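Local atomic coordinates of proline iminopeptidase (Streptomyces halstedii, PDB entry 3WMR), a protein that acts as an alpha/beta-hydrolase-fold amidohydrolase on polyketide substrates and probably releases N-terminal proline from peptides as prolyl aminopeptidases do. Residues Gly25-Gly30 with Leu111-Ile116; Ala163-Leu168 with Asp200-Arg205; Thr229-Gly232 with His237-Gly240; Gly118-Phe123 with Ser133-Arg138; Arg37-Leu42 with Ser68-Gly73. All blocks are in the same frame, centred on the assembly; numbering follows the deposited sequence.

Contact 1. Residues Gly25-Gly30 with Leu111-Ile116; sequences GTVPFG and LNQLGI
Val27 and Gln113 mark the closest approach of the two backbones, their CA atoms 6.5 Å apart, where the outermost strand 23-29 of the alpha/beta hydrolase sheet passes the C-terminal end of helix 100-113. The helix finishes in a Schellman motif. Gly115 is the first residue to leave helical geometry, with phi at 66°, and two backbone bonds reach back into the last turn: Ile116 N to Leu111 O at 3.0 Å and Gly115 N to Asn112 O, also 3.0 Å. Backbone bonding of Val27 to Thr34 ties the strand to its neighbour 32-39, while the valine branch turns toward the helix.

The meeting is one of aliphatic carbon. The Val27 and Gln113 side chains run antiparallel past one another, CB of Val27 lying 3.7 Å from CB of Gln113. The two methyls of Val27 settle along the start of the glutamine chain, CG1 against Gln113 CB at 3.8 Å and CG2 against Gln113 CG at 3.9 Å. A bend at chi2 of Gln113 (-73°) then brings its amide end alongside Pro28, CD of Gln113 4.2 Å from Pro28 CD. Val27 also packs on Leu110 and Tyr36, and Leu114 joins it on Tyr36. Although the Leu114 chain does not start out toward the strand, its tip comes nearer, and CD2 ends 4.3 Å from Val27 CG1.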
# COMPACT_ATOMS: atom_id res chain seq x y z
N GLY A 25 -10.50 -1.91 -17.65
CA GLY A 25 -10.14 -1.00 -18.72
C GLY A 25 -9.34 0.15 -18.17
O GLY A 25 -8.68 0.01 -17.14
N THR A 26 -9.39 1.29 -18.87
CA THR A 26 -8.76 2.50 -18.38
C THR A 26 -9.75 3.65 -18.36
O THR A 26 -10.79 3.59 -19.02
CB THR A 26 -7.54 2.93 -19.22
OG1 THR A 26 -7.95 3.28 -20.55
CG2 THR A 26 -6.50 1.82 -19.27
N VAL A 27 -9.41 4.68 -17.61
CA VAL A 27 -10.15 5.93 -17.65
C VAL A 27 -9.14 7.04 -17.97
O VAL A 27 -7.96 6.92 -17.62
CB VAL A 27 -10.91 6.20 -16.33
CG1 VAL A 27 -11.84 5.03 -16.01
CG2 VAL A 27 -9.95 6.44 -15.17
N PRO A 28 -9.57 8.10 -18.67
CA PRO A 28 -8.63 9.18 -18.93
C PRO A 28 -8.32 9.94 -17.65
O PRO A 28 -9.22 10.21 -16.86
CB PRO A 28 -9.37 10.07 -19.93
CG PRO A 28 -10.81 9.85 -19.61
CD PRO A 28 -10.92 8.41 -19.18
N PHE A 29 -7.05 10.23 -17.43
CA PHE A 29 -6.60 11.07 -16.35
C PHE A 29 -5.80 12.17 -17.03
O PHE A 29 -4.61 12.00 -17.32
CB PHE A 29 -5.75 10.28 -15.35
CG PHE A 29 -5.10 11.13 -14.28
CD1 PHE A 29 -5.80 12.18 -13.67
CD2 PHE A 29 -3.81 10.86 -13.84
CE1 PHE A 29 -5.22 12.95 -12.69
CE2 PHE A 29 -3.22 11.63 -12.86
CZ PHE A 29 -3.92 12.67 -12.28
N GLY A 30 -6.48 13.27 -17.31
CA GLY A 30 -5.94 14.32 -18.16
C GLY A 30 -5.34 13.71 -19.41
O GLY A 30 -6.01 12.98 -20.15
N LEU A 111 -12.33 7.93 -8.92
CA LEU A 111 -13.61 7.84 -8.25
C LEU A 111 -14.69 8.55 -9.09
O LEU A 111 -15.81 8.06 -9.20
CB LEU A 111 -13.53 8.46 -6.85
CG LEU A 111 -12.59 7.76 -5.87
CD1 LEU A 111 -12.32 8.67 -4.68
CD2 LEU A 111 -13.14 6.41 -5.41
N ASN A 112 -14.33 9.68 -9.68
CA ASN A 112 -15.25 10.44 -10.53
C ASN A 112 -15.60 9.69 -11.81
O ASN A 112 -16.78 9.53 -12.12
CB ASN A 112 -14.66 11.82 -10.89
CG ASN A 112 -14.60 12.77 -9.70
OD1 ASN A 112 -13.65 13.55 -9.58
ND2 ASN A 112 -15.59 12.73 -8.85
N GLN A 113 -14.58 9.21 -12.53
CA GLN A 113 -14.78 8.52 -13.82
C GLN A 113 -15.61 7.24 -13.66
O GLN A 113 -16.43 6.92 -14.51
CB GLN A 113 -13.44 8.17 -14.48
CG GLN A 113 -12.55 9.36 -14.84
CD GLN A 113 -13.05 10.17 -16.04
OE1 GLN A 113 -13.70 9.65 -16.94
NE2 GLN A 113 -12.72 11.46 -16.04
N LEU A 114 -15.40 6.52 -12.57
CA LEU A 114 -16.21 5.32 -12.30
C LEU A 114 -17.58 5.63 -11.68
O LEU A 114 -18.36 4.71 -11.45
CB LEU A 114 -15.44 4.35 -11.38
CG LEU A 114 -14.13 3.79 -11.93
CD1 LEU A 114 -13.48 2.90 -10.87
CD2 LEU A 114 -14.33 3.00 -13.21
N GLY A 115 -17.88 6.89 -11.39
CA GLY A 115 -19.18 7.25 -10.80
C GLY A 115 -19.42 6.71 -9.40
O GLY A 115 -20.55 6.37 -9.04
N ILE A 116 -18.37 6.64 -8.60
CA ILE A 116 -18.49 6.17 -7.22
C ILE A 116 -18.05 7.21 -6.19
O ILE A 116 -17.95 6.90 -5.03
CB ILE A 116 -17.72 4.84 -7.02
CG1 ILE A 116 -16.23 5.01 -7.36
CG2 ILE A 116 -18.32 3.76 -7.91
CD1 ILE A 116 -15.40 3.77 -7.08

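Contact 2. Residues Ala163-Leu168 with Asp200-Arg205; sequences ARLRAL and DRHVCR
In the helical cap, inserted between strands 143-149 and 258-263 of the alpha/beta hydrolase fold, the ends of helices 155-166 and 189-202 meet through Leu165, Leu168, Arg201 and His202. The place is probably close to the catalytic centre: the His202 side chain is about 6 Å from those of Asp266 and His293, both predicted active-site residues.

Leu165 lays a methyl flat on the imidazole. Its CD1 is 4.1 Å from the centroid of the His202 ring and only 6° off the ring normal, a CH-pi contact, while CD2 comes to 3.9 Å from His202 NE2. The opposite face of the ring is covered by Arg201 CB, 3.4 Å above its plane, so the imidazole is sandwiched.

From that CB the Arg201 chain runs on extended to reach the turn that follows helix 155-166. An alanine here ends at CB, which would probably leave Leu168 O without its donor and the two helix ends without this polar tie. A second arginine holds the backbone of the same residue, Arg205 NH1 bonding to Arg201 O at 2.9 Å. Across the contact, Arg201 NH1 lies 3.0 Å from Leu168 O, the N-H...O angle being 160°; the oxygen sits in the guanidinium plane, yet the nitrogen stands above the carbonyl plane.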
# COMPACT_ATOMS: atom_id res chain seq x y z
N ALA A 163 16.22 0.43 10.98
CA ALA A 163 17.51 0.29 11.64
C ALA A 163 17.39 -0.66 12.84
O ALA A 163 18.28 -1.48 13.08
CB ALA A 163 18.04 1.65 12.09
N ARG A 164 16.29 -0.58 13.56
CA ARG A 164 16.06 -1.46 14.70
C ARG A 164 15.94 -2.92 14.23
O ARG A 164 16.62 -3.82 14.75
CB ARG A 164 14.81 -1.02 15.46
CG ARG A 164 14.70 -1.63 16.85
CD ARG A 164 13.47 -1.12 17.60
NE ARG A 164 12.22 -1.44 16.89
CZ ARG A 164 11.67 -2.65 16.82
NH1 ARG A 164 12.23 -3.70 17.40
NH2 ARG A 164 10.54 -2.81 16.14
N LEU A 165 15.11 -3.15 13.23
CA LEU A 165 14.89 -4.51 12.70
C LEU A 165 16.14 -5.08 12.06
O LEU A 165 16.43 -6.28 12.19
CB LEU A 165 13.76 -4.49 11.66
CG LEU A 165 12.38 -4.07 12.18
CD1 LEU A 165 11.40 -4.08 11.02
CD2 LEU A 165 11.92 -4.98 13.32
N ARG A 166 16.89 -4.22 11.37
CA ARG A 166 18.11 -4.62 10.69
C ARG A 166 19.18 -5.05 11.69
O ARG A 166 19.91 -6.00 11.43
CB ARG A 166 18.63 -3.51 9.77
CG ARG A 166 17.86 -3.35 8.46
CD ARG A 166 18.20 -2.00 7.79
NE ARG A 166 19.63 -1.90 7.48
CZ ARG A 166 20.16 -1.55 6.31
NH1 ARG A 166 19.39 -1.21 5.29
NH2 ARG A 166 21.48 -1.52 6.16
N ALA A 167 19.27 -4.35 12.82
CA ALA A 167 20.14 -4.75 13.94
C ALA A 167 19.82 -6.14 14.53
O ALA A 167 20.63 -6.68 15.28
CB ALA A 167 20.10 -3.70 15.05
N LEU A 168 18.64 -6.68 14.25
CA LEU A 168 18.26 -8.05 14.70
C LEU A 168 18.57 -9.12 13.66
O LEU A 168 18.39 -10.32 13.91
CB LEU A 168 16.78 -8.10 15.08
CG LEU A 168 16.38 -7.21 16.26
CD1 LEU A 168 14.87 -7.06 16.34
CD2 LEU A 168 16.93 -7.76 17.58
N ASP A 200 11.92 -12.08 4.21
CA ASP A 200 11.39 -13.34 4.74
C ASP A 200 10.87 -13.18 6.16
O ASP A 200 10.05 -13.98 6.59
CB ASP A 200 12.45 -14.46 4.72
CG ASP A 200 12.93 -14.81 3.32
OD1 ASP A 200 12.28 -14.44 2.33
OD2 ASP A 200 13.99 -15.47 3.21
N ARG A 201 11.31 -12.16 6.91
CA ARG A 201 10.78 -11.97 8.27
C ARG A 201 9.63 -10.99 8.32
O ARG A 201 8.64 -11.20 9.05
CB ARG A 201 11.86 -11.46 9.22
CG ARG A 201 12.98 -12.43 9.48
CD ARG A 201 13.96 -11.83 10.48
NE ARG A 201 15.12 -12.68 10.73
CZ ARG A 201 16.05 -12.41 11.63
NH1 ARG A 201 15.98 -11.31 12.37
NH2 ARG A 201 17.08 -13.23 11.78
N HIS A 202 9.78 -9.88 7.58
CA HIS A 202 8.94 -8.70 7.76
C HIS A 202 8.14 -8.25 6.53
O HIS A 202 7.29 -7.35 6.67
CB HIS A 202 9.80 -7.53 8.25
CG HIS A 202 10.65 -7.86 9.44
ND1 HIS A 202 12.02 -7.96 9.37
CD2 HIS A 202 10.33 -8.12 10.73
CE1 HIS A 202 12.51 -8.28 10.55
NE2 HIS A 202 11.50 -8.38 11.39
N VAL A 203 8.35 -8.84 5.36
CA VAL A 203 7.61 -8.39 4.16
C VAL A 203 6.63 -9.45 3.66
O VAL A 203 5.45 -9.17 3.42
CB VAL A 203 8.55 -7.92 3.03
CG1 VAL A 203 7.76 -7.59 1.79
CG2 VAL A 203 9.34 -6.68 3.47
N CYS A 204 7.14 -10.67 3.46
CA CYS A 204 6.32 -11.80 3.04
C CYS A 204 6.95 -13.08 3.56
O CYS A 204 7.98 -13.55 3.04
CB CYS A 204 6.20 -11.87 1.52
SG CYS A 204 5.12 -13.22 0.94
N ARG A 205 6.33 -13.65 4.59
CA ARG A 205 6.84 -14.87 5.20
C ARG A 205 6.56 -16.14 4.39
O ARG A 205 7.09 -17.21 4.70
CB ARG A 205 6.30 -14.99 6.62
CG ARG A 205 6.84 -13.90 7.53
CD ARG A 205 5.96 -13.65 8.73
NE ARG A 205 6.21 -14.59 9.81
CZ ARG A 205 7.23 -14.52 10.66
NH1 ARG A 205 8.16 -13.58 10.55
NH2 ARG A 205 7.34 -15.43 11.62

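Contact 3. Residues Thr229-Gly232 with His237-Gly240; sequences TMNG and HVIG
Thr229 meets the other segment through its backbone, its O lying 3.2 Å from Gly240 CA, while its hydroxyl turns back to bond Thr225 O in helix 225-230. Next comes Met230, whose O makes a CA-H...O contact of 3.5 Å with Gly240 CA. Gly240 leaves room for this approach: a CB on it would run into the backbone of Thr229 and Met230.

Asn231 O is the most heavily used atom. Gly240 N bonds to it at 2.9 Å with an N-H...O angle of 154°, the nitrogen standing well above the carbonyl plane. Val238 adds a CA-H...O contact to the same oxygen, CA to O 3.2 Å, and brings CG1 within 3.4 Å of it. The chain thus doubles back on itself just after helix 225-230, on the cap side of the alpha/beta hydrolase fold, with the Asn231 side chain about 7 Å from that of Ser126, the predicted nucleophile. That side chain crosses Val238 at about a right angle: with CG anti to the backbone N (chi1 175°), the amide is brought back toward Val238 although CB points away.

Gly232 leaves the helical conformation with phi at 143°, and its CA approaches His237 O at 3.6 Å in a further CA-H...O contact. A side chain here would clash, since a CB would fall 2.2 Å from His237 O.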
# COMPACT_ATOMS: atom_id res chain seq x y z
N THR A 229 12.26 6.26 -7.73
CA THR A 229 12.20 7.71 -7.54
C THR A 229 11.68 8.08 -6.16
O THR A 229 12.34 8.81 -5.42
CB THR A 229 11.34 8.40 -8.61
OG1 THR A 229 11.90 8.14 -9.90
CG2 THR A 229 11.32 9.93 -8.38
N MET A 230 10.51 7.55 -5.80
CA MET A 230 9.82 8.02 -4.59
C MET A 230 10.23 7.27 -3.33
O MET A 230 10.33 7.86 -2.26
CB MET A 230 8.31 7.97 -4.80
CG MET A 230 7.84 8.77 -6.01
SD MET A 230 6.05 9.01 -6.09
CE MET A 230 5.84 10.27 -4.81
N ASN A 231 10.48 5.96 -3.46
CA ASN A 231 10.82 5.13 -2.31
C ASN A 231 12.30 4.78 -2.16
O ASN A 231 12.93 5.14 -1.17
CB ASN A 231 9.98 3.83 -2.32
CG ASN A 231 10.38 2.88 -1.21
OD1 ASN A 231 11.22 1.96 -1.40
ND2 ASN A 231 9.84 3.09 -0.04
N GLY A 232 12.86 4.05 -3.13
CA GLY A 232 14.20 3.52 -3.01
C GLY A 232 14.23 2.14 -3.64
O GLY A 232 13.22 1.69 -4.15
N HIS A 237 15.36 0.27 2.45
CA HIS A 237 16.38 1.25 2.02
C HIS A 237 15.64 2.39 1.33
O HIS A 237 15.65 2.52 0.10
CB HIS A 237 17.44 0.62 1.10
CG HIS A 237 18.67 1.47 0.89
ND1 HIS A 237 19.32 2.12 1.91
CD2 HIS A 237 19.38 1.73 -0.24
CE1 HIS A 237 20.37 2.76 1.43
NE2 HIS A 237 20.44 2.53 0.13
N VAL A 238 14.99 3.22 2.14
CA VAL A 238 14.17 4.32 1.62
C VAL A 238 15.06 5.55 1.44
O VAL A 238 15.33 6.28 2.40
CB VAL A 238 13.01 4.66 2.57
CG1 VAL A 238 12.24 5.89 2.07
CG2 VAL A 238 12.09 3.49 2.71
N ILE A 239 15.50 5.76 0.21
CA ILE A 239 16.35 6.89 -0.13
C ILE A 239 15.74 7.79 -1.21
O ILE A 239 16.39 8.72 -1.70
CB ILE A 239 17.76 6.41 -0.59
CG1 ILE A 239 17.68 5.54 -1.84
CG2 ILE A 239 18.46 5.68 0.53
CD1 ILE A 239 19.04 5.25 -2.47
N GLY A 240 14.50 7.50 -1.61
CA GLY A 240 13.81 8.26 -2.63
C GLY A 240 13.22 9.52 -2.03
O GLY A 240 13.49 9.83 -0.87

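Contact 4. Residues Gly118-Phe123 with Ser133-Arg138; sequences GDYVLF and SVHAAR
Tyr120 and His135 supply the polar link, a hydrogen bond of 2.7 Å between Tyr120 OH and His135 NE2, in which either atom could be the donor. Tyr120 reaches out from the strand and His135 from the helix to meet it. The imidazole nitrogen lies at the edge of the phenol ring, near its plane, and the hydroxyl oxygen in turn lies in the plane of the imidazole. The rings therefore meet rim to rim with their planes at 70° and do not stack. For His135, an extended start (CG opposite the backbone N, chi1 178°) carries the ring out from the helix to the phenol. Replacing it with a leucine would probably leave the buried Tyr120 hydroxyl without this partner and its rotation less fixed.

Both residues sit inside a beta-alpha-beta unit of strand 120-125, helix 127-137 and strand 143-149. Between its first strand and its helix comes Ser126, the predicted nucleophile, in what looks like the nucleophile elbow of this fold.

Apolar packing is carried by Leu122, which runs across His135 and sets CD1 3.5 Å from His135 CD2 and 4.0 Å from His135 CG. Helix 100-113 closes over the pair, Leu111 touching Tyr120, and Leu107 and Asp108 touching His135.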
# COMPACT_ATOMS: atom_id res chain seq x y z
N GLY A 118 -19.65 9.41 -4.86
CA GLY A 118 -20.73 9.63 -3.89
C GLY A 118 -20.76 8.67 -2.71
O GLY A 118 -21.40 8.97 -1.71
N ASP A 119 -20.09 7.52 -2.80
CA ASP A 119 -20.16 6.50 -1.77
C ASP A 119 -19.10 5.40 -1.94
O ASP A 119 -19.16 4.62 -2.89
CB ASP A 119 -21.55 5.86 -1.77
CG ASP A 119 -21.81 5.06 -0.53
OD1 ASP A 119 -20.97 5.11 0.39
OD2 ASP A 119 -22.82 4.37 -0.46
N TYR A 120 -18.12 5.34 -1.03
CA TYR A 120 -16.99 4.43 -1.19
C TYR A 120 -16.25 4.25 0.14
O TYR A 120 -16.37 5.09 1.03
CB TYR A 120 -16.03 4.90 -2.30
CG TYR A 120 -15.38 6.25 -2.06
CD1 TYR A 120 -16.09 7.42 -2.25
CD2 TYR A 120 -14.05 6.35 -1.63
CE1 TYR A 120 -15.52 8.67 -2.02
CE2 TYR A 120 -13.47 7.61 -1.40
CZ TYR A 120 -14.21 8.76 -1.58
OH TYR A 120 -13.63 10.01 -1.37
N VAL A 121 -15.55 3.13 0.28
CA VAL A 121 -14.66 2.85 1.40
C VAL A 121 -13.25 2.76 0.81
O VAL A 121 -13.08 2.30 -0.31
CB VAL A 121 -15.07 1.54 2.11
CG1 VAL A 121 -14.18 1.21 3.30
CG2 VAL A 121 -16.51 1.63 2.56
N LEU A 122 -12.24 3.27 1.53
CA LEU A 122 -10.85 3.16 1.07
C LEU A 122 -10.06 2.19 1.93
O LEU A 122 -10.11 2.24 3.16
CB LEU A 122 -10.13 4.51 1.10
CG LEU A 122 -10.48 5.63 0.13
CD1 LEU A 122 -9.49 6.76 0.35
CD2 LEU A 122 -10.44 5.18 -1.32
N PHE A 123 -9.34 1.28 1.25
CA PHE A 123 -8.34 0.40 1.88
C PHE A 123 -7.01 0.78 1.25
O PHE A 123 -6.86 0.74 0.03
CB PHE A 123 -8.67 -1.05 1.59
CG PHE A 123 -7.64 -2.04 2.08
CD1 PHE A 123 -7.77 -2.64 3.31
CD2 PHE A 123 -6.56 -2.38 1.28
CE1 PHE A 123 -6.84 -3.57 3.74
CE2 PHE A 123 -5.61 -3.33 1.70
CZ PHE A 123 -5.76 -3.92 2.93
N SER A 133 -4.83 8.30 3.74
CA SER A 133 -4.97 9.20 4.89
C SER A 133 -5.02 10.66 4.44
O SER A 133 -5.81 11.45 4.96
CB SER A 133 -3.80 9.03 5.86
OG SER A 133 -3.79 7.74 6.41
N VAL A 134 -4.17 11.00 3.48
CA VAL A 134 -4.14 12.36 2.92
C VAL A 134 -5.50 12.68 2.28
O VAL A 134 -6.10 13.74 2.52
CB VAL A 134 -3.00 12.53 1.89
CG1 VAL A 134 -3.06 13.89 1.22
CG2 VAL A 134 -1.65 12.34 2.56
N HIS A 135 -5.97 11.75 1.47
CA HIS A 135 -7.30 11.85 0.88
C HIS A 135 -8.42 12.00 1.93
O HIS A 135 -9.25 12.88 1.80
CB HIS A 135 -7.54 10.63 0.02
CG HIS A 135 -8.89 10.59 -0.61
ND1 HIS A 135 -9.12 11.01 -1.90
CD2 HIS A 135 -10.09 10.18 -0.13
CE1 HIS A 135 -10.40 10.85 -2.19
NE2 HIS A 135 -11.01 10.35 -1.13
N ALA A 136 -8.42 11.14 2.96
CA ALA A 136 -9.44 11.19 4.01
C ALA A 136 -9.39 12.50 4.82
O ALA A 136 -10.41 12.92 5.36
CB ALA A 136 -9.31 10.00 4.94
N ALA A 137 -8.22 13.12 4.90
CA ALA A 137 -8.03 14.30 5.72
C ALA A 137 -8.67 15.54 5.10
O ALA A 137 -8.94 16.51 5.79
CB ALA A 137 -6.54 14.53 5.98
N ARG A 138 -8.94 15.48 3.80
CA ARG A 138 -9.69 16.53 3.11
C ARG A 138 -11.19 16.41 3.29
O ARG A 138 -11.94 17.24 2.79
CB ARG A 138 -9.34 16.50 1.62
CG ARG A 138 -7.85 16.62 1.39
CD ARG A 138 -7.49 16.61 -0.08
NE ARG A 138 -6.12 17.06 -0.41
CZ ARG A 138 -5.02 16.96 0.35
NH1 ARG A 138 -5.00 16.39 1.55
NH2 ARG A 138 -3.87 17.41 -0.15

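Contact 5. Residues Arg37-Leu42 with Ser68-Gly73; sequences RVTGDL and SLTEAG
Thr70 packs on Thr39 and Gly40, and its short side chain carries most of the meeting. Its CB points toward the end of strand 32-39, and the CA of Gly40, just past the strand, comes within 5.8 Å of Thr70 CA. From CB the chain forks. One branch, OG1, lies between the backbone N and the carbonyl carbon (chi1 63°) and bonds Thr67 O; toward the strand it finds just a methyl, Thr39 CG2, at 4.2 Å. The hydroxyl's strongest partner is thus in its own loop, and the other branch does the packing.

That branch, CG2, is set anti to the carbonyl carbon and drives its methyl against the end of the strand. It rests 3.4 Å from Thr39 O and 3.9 Å from Thr39 CG2, so one methyl touches both backbone and side chain of the same residue. It also comes within 4.1 Å of Gly40 N. Gly40 suits this approach: a CB on it would point at Thr70 and stand only 3.3 Å from CG2. The two threonine side chains lie crosswise. Thr39 offers its own methyl here, while its OG1 receives a weak bond of 2.8 Å from Arg37 NH1.

Residues 68-71 curl like a helix but lack its regular bonding pattern, and Leu69 leans on helix 300-312. Thr39 is bonded through its backbone to Val76 at the start of strand 76-80. The contact therefore packs the loop leading into that strand against the end of its antiparallel neighbour 32-39, at the antiparallel edge of the alpha/beta hydrolase sheet.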
# COMPACT_ATOMS: atom_id res chain seq x y z
N ARG A 37 -9.95 -2.22 -12.44
CA ARG A 37 -10.71 -3.46 -12.53
C ARG A 37 -11.74 -3.50 -11.39
O ARG A 37 -11.41 -3.21 -10.23
CB ARG A 37 -9.73 -4.63 -12.47
CG ARG A 37 -10.20 -5.86 -11.72
CD ARG A 37 -9.11 -6.47 -10.86
NE ARG A 37 -8.74 -7.80 -11.32
CZ ARG A 37 -9.40 -8.93 -11.02
NH1 ARG A 37 -10.49 -8.93 -10.27
NH2 ARG A 37 -8.94 -10.07 -11.50
N VAL A 38 -12.99 -3.85 -11.71
CA VAL A 38 -14.03 -4.04 -10.70
C VAL A 38 -14.36 -5.52 -10.57
O VAL A 38 -14.49 -6.24 -11.58
CB VAL A 38 -15.33 -3.28 -11.06
CG1 VAL A 38 -16.37 -3.48 -9.97
CG2 VAL A 38 -15.05 -1.80 -11.29
N THR A 39 -14.48 -5.98 -9.33
CA THR A 39 -15.00 -7.31 -9.05
C THR A 39 -16.31 -7.15 -8.30
O THR A 39 -16.41 -6.33 -7.38
CB THR A 39 -14.00 -8.15 -8.24
OG1 THR A 39 -12.70 -8.01 -8.82
CG2 THR A 39 -14.40 -9.61 -8.25
N GLY A 40 -17.33 -7.91 -8.73
CA GLY A 40 -18.69 -7.77 -8.20
C GLY A 40 -19.45 -6.65 -8.90
O GLY A 40 -19.02 -6.16 -9.95
N ASP A 41 -20.56 -6.23 -8.31
CA ASP A 41 -21.48 -5.28 -8.94
C ASP A 41 -21.44 -3.93 -8.21
O ASP A 41 -21.86 -3.84 -7.07
CB ASP A 41 -22.89 -5.88 -8.91
CG ASP A 41 -23.90 -5.09 -9.73
OD1 ASP A 41 -23.59 -3.96 -10.20
OD2 ASP A 41 -25.03 -5.60 -9.91
N LEU A 42 -20.95 -2.89 -8.90
CA LEU A 42 -20.71 -1.56 -8.30
C LEU A 42 -21.89 -0.98 -7.53
O LEU A 42 -21.72 -0.44 -6.43
CB LEU A 42 -20.27 -0.53 -9.35
CG LEU A 42 -18.79 -0.36 -9.74
CD1 LEU A 42 -18.58 0.94 -10.49
CD2 LEU A 42 -17.86 -0.39 -8.53
N SER A 68 -11.95 -11.73 -2.42
CA SER A 68 -12.75 -12.51 -1.48
C SER A 68 -13.87 -11.70 -0.85
O SER A 68 -14.94 -12.22 -0.59
CB SER A 68 -11.86 -13.10 -0.37
OG SER A 68 -11.37 -12.09 0.51
N LEU A 69 -13.64 -10.41 -0.61
CA LEU A 69 -14.69 -9.57 -0.03
C LEU A 69 -16.01 -9.54 -0.81
O LEU A 69 -17.07 -9.34 -0.21
CB LEU A 69 -14.18 -8.13 0.19
CG LEU A 69 -12.86 -8.00 0.95
CD1 LEU A 69 -12.43 -6.54 0.97
CD2 LEU A 69 -12.96 -8.54 2.37
N THR A 70 -15.96 -9.76 -2.14
CA THR A 70 -17.18 -9.80 -2.96
C THR A 70 -18.07 -10.98 -2.56
O THR A 70 -19.26 -10.98 -2.83
CB THR A 70 -16.89 -9.85 -4.47
OG1 THR A 70 -16.18 -11.06 -4.79
CG2 THR A 70 -16.07 -8.64 -4.91
N GLU A 71 -17.50 -11.96 -1.89
CA GLU A 71 -18.24 -13.12 -1.39
C GLU A 71 -19.32 -12.68 -0.40
O GLU A 71 -20.38 -13.32 -0.30
CB GLU A 71 -17.24 -14.08 -0.74
CG GLU A 71 -17.77 -15.43 -0.30
CD GLU A 71 -16.88 -16.04 0.76
OE1 GLU A 71 -15.64 -16.09 0.55
OE2 GLU A 71 -17.41 -16.45 1.82
N ALA A 72 -19.06 -11.57 0.30
CA ALA A 72 -20.00 -11.01 1.28
C ALA A 72 -20.73 -9.78 0.76
O ALA A 72 -21.30 -9.01 1.55
CB ALA A 72 -19.26 -10.69 2.58
N GLY A 73 -20.73 -9.59 -0.55
CA GLY A 73 -21.48 -8.50 -1.19
C GLY A 73 -20.73 -7.20 -1.46
O GLY A 73 -21.30 -6.27 -2.01

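Contacts 1, 4 and 5 gather round the eight-stranded sheet. Strands 23-29 and 32-39, used by contacts 1 and 5, are neighbours, and the two contacts touch where Leu42 packs on Ile116; their centres are 18 Å apart. Contact 1 also touches contact 4, Leu111 lying against Tyr120 and His135, with centres 16 Å apart. Along the chain, contact 5 falls between the two segments of contact 1; contact 4 comes next, then contact 2, then contact 3. The last two lie in the cap, nearest atoms about 5 Å apart, near the predicted catalytic residues. The centre of contact 2 lies about 38 Å from that of contact 1, across the chain's centre.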